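Side-chain contact in Pol protein (Human T-cell leukemia virus type I, PDB 6TJU), which forms, in this C-terminal integrase domain of the polyprotein, an SH3-like module that probably binds DNA during insertion of the viral genome: residues Gly37-Pro42 with Arg54-Ala59. Residues are numbered along the deposited sequence; the frame is centred on the assembly and turned at random.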
loop_
_atom_site.group_PDB
_atom_site.type_symbol
_atom_site.label_atom_id
_atom_site.label_comp_id
_atom_site.label_asym_id
_atom_site.label_seq_id
_atom_site.Cartn_x
_atom_site.Cartn_y
_atom_site.Cartn_z
ATOM N N GLY A 37 7.822 8.117 6.013
ATOM C CA GLY A 37 6.589 8.743 5.497
ATOM C C GLY A 37 5.941 8.084 4.280
ATOM O O GLY A 37 4.970 8.705 3.778
ATOM N N ALA A 38 6.390 6.915 3.787
ATOM C CA ALA A 38 5.771 6.281 2.593
ATOM C C ALA A 38 6.079 4.784 2.494
ATOM O O ALA A 38 7.116 4.345 3.007
ATOM C CB ALA A 38 6.193 6.994 1.325
ATOM N N ALA A 39 5.190 4.032 1.835
ATOM C CA ALA A 39 5.441 2.619 1.482
ATOM C C ALA A 39 5.349 2.460 -0.031
ATOM O O ALA A 39 4.544 3.190 -0.699
ATOM C CB ALA A 39 4.465 1.711 2.189
ATOM N N LEU A 40 6.149 1.545 -0.574
ATOM C CA LEU A 40 6.121 1.252 -2.029
ATOM C C LEU A 40 5.097 0.144 -2.277
ATOM O O LEU A 40 5.318 -1.008 -1.874
ATOM C CB LEU A 40 7.513 0.872 -2.522
ATOM C CG LEU A 40 7.624 0.666 -4.022
ATOM C CD1 LEU A 40 7.323 1.938 -4.793
ATOM C CD2 LEU A 40 9.009 0.175 -4.342
ATOM N N ILE A 41 4.004 0.520 -2.914
ATOM C CA ILE A 41 2.812 -0.341 -3.098
ATOM C C ILE A 41 2.681 -0.685 -4.569
ATOM O O ILE A 41 2.722 0.206 -5.390
ATOM C CB ILE A 41 1.539 0.358 -2.603
ATOM C CG1 ILE A 41 1.633 0.844 -1.146
ATOM C CG2 ILE A 41 0.379 -0.585 -2.843
ATOM C CD1 ILE A 41 2.082 -0.215 -0.137
ATOM N N PRO A 42 2.495 -1.972 -4.940
ATOM C CA PRO A 42 2.103 -2.323 -6.298
ATOM C C PRO A 42 0.718 -1.750 -6.609
ATOM O O PRO A 42 -0.180 -2.043 -5.878
ATOM C CB PRO A 42 2.049 -3.855 -6.303
ATOM C CG PRO A 42 2.867 -4.288 -5.104
ATOM C CD PRO A 42 2.750 -3.159 -4.109
ATOM N N ARG A 54 -0.468 8.934 5.206
ATOM C CA ARG A 54 -1.822 9.455 5.421
ATOM C C ARG A 54 -2.772 8.735 4.455
ATOM O O ARG A 54 -3.929 8.689 4.772
ATOM C CB ARG A 54 -1.862 10.983 5.311
ATOM C CG ARG A 54 -1.666 11.505 3.900
ATOM C CD ARG A 54 -1.937 12.989 3.827
ATOM N NE ARG A 54 -2.100 13.246 2.414
ATOM C CZ ARG A 54 -1.080 13.355 1.576
ATOM N NH1 ARG A 54 0.179 13.326 2.030
ATOM N NH2 ARG A 54 -1.330 13.524 0.283
ATOM N N LEU A 55 -2.299 8.159 3.349
ATOM C CA LEU A 55 -3.158 7.387 2.411
ATOM C C LEU A 55 -3.018 5.863 2.568
ATOM O O LEU A 55 -3.361 5.113 1.612
ATOM C CB LEU A 55 -2.849 7.875 1.000
ATOM C CG LEU A 55 -3.165 9.354 0.803
ATOM C CD1 LEU A 55 -2.622 9.803 -0.531
ATOM C CD2 LEU A 55 -4.655 9.660 0.905
ATOM N N LEU A 56 -2.582 5.417 3.747
ATOM C CA LEU A 56 -2.403 3.987 4.075
ATOM C C LEU A 56 -3.147 3.627 5.350
ATOM O O LEU A 56 -3.292 4.466 6.250
ATOM C CB LEU A 56 -0.931 3.632 4.268
ATOM C CG LEU A 56 -0.061 3.804 3.035
ATOM C CD1 LEU A 56 1.374 3.462 3.398
ATOM C CD2 LEU A 56 -0.581 2.907 1.925
ATOM N N LYS A 57 -3.586 2.374 5.389
ATOM C CA LYS A 57 -4.081 1.763 6.639
ATOM C C LYS A 57 -3.422 0.392 6.751
ATOM O O LYS A 57 -3.505 -0.390 5.793
ATOM C CB LYS A 57 -5.618 1.680 6.694
ATOM C CG LYS A 57 -6.380 2.993 6.715
ATOM C CD LYS A 57 -6.357 3.721 8.031
ATOM C CE LYS A 57 -7.164 4.990 7.924
ATOM N NZ LYS A 57 -7.185 5.724 9.215
ATOM N N ARG A 58 -2.785 0.135 7.887
ATOM C CA ARG A 58 -2.077 -1.129 8.204
ATOM C C ARG A 58 -3.083 -2.278 8.436
ATOM O O ARG A 58 -3.840 -2.288 9.450
ATOM C CB ARG A 58 -1.173 -0.834 9.401
ATOM C CG ARG A 58 -0.467 -2.050 9.960
ATOM C CD ARG A 58 0.521 -2.591 8.975
ATOM N NE ARG A 58 1.424 -3.463 9.700
ATOM C CZ ARG A 58 2.446 -3.048 10.430
ATOM N NH1 ARG A 58 2.701 -1.759 10.554
ATOM N NH2 ARG A 58 3.211 -3.937 11.038
ATOM N N ALA A 59 -3.061 -3.273 7.552
ATOM C CA ALA A 59 -3.856 -4.502 7.684
ATOM C C ALA A 59 -3.050 -5.531 8.454
ATOM O O ALA A 59 -1.854 -5.390 8.497
ATOM C CB ALA A 59 -4.249 -5.018 6.319
#
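Leu56 packs its two methyl groups against Ala39 and Ile41 in the core of the SH3-like fold of the integrase DNA-binding domain. Leu56, Ala39 and Ile41 are all buried. The contact joins the two small antiparallel sheets of this fold. Strand 38-42 is the middle strand of one, between 33-35 and 48-52. Strand 56-59 lies at the edge of the other within this chain, beside 12-15.

The two methyls of Leu56 divide the work. CD1 meets Ala39 CB at 3.8 Å. The same methyl comes within 4.2 Å of Ala39 N. CD2 turns to Ile41 and approaches its CG1 at 4.3 Å, a looser touch. Ala39 and Ile41 are two apart on one strand, so both face the same side and offer Leu56 a pair of neighbouring apolar groups. Leu40, between them, faces the other way and touches Ala48 and Trp50 of strand 48-52.

Leu56 CG stands beside its backbone N (chi1 -63°) and anti to its carbonyl carbon. With chi2 at 178° CD1 runs on, anti to CA, to Ala39, and CD2 branches off to Ile41. The backbones stay well apart, with the CA atoms of Ala39 and Leu56 8.4 Å from each other. Contacts made by the Leu56 side chain bridge the two segments.

Other residues close in around this cluster. Tyr13 touches both Ala39 and Leu56, and Phe15 touches both Ile41 and Leu56, from strand 12-15. Ile51 adds contacts to Ile41 and Leu56 from strand 48-52. Backbone hydrogen bonds of Ala39 with Ile51 and of Ile41 with Gln49 tie strand 38-42 to strand 48-52. Within Ile41, chi1 of -55° places CG1, rather than CG2, nearest to Leu56 CD2.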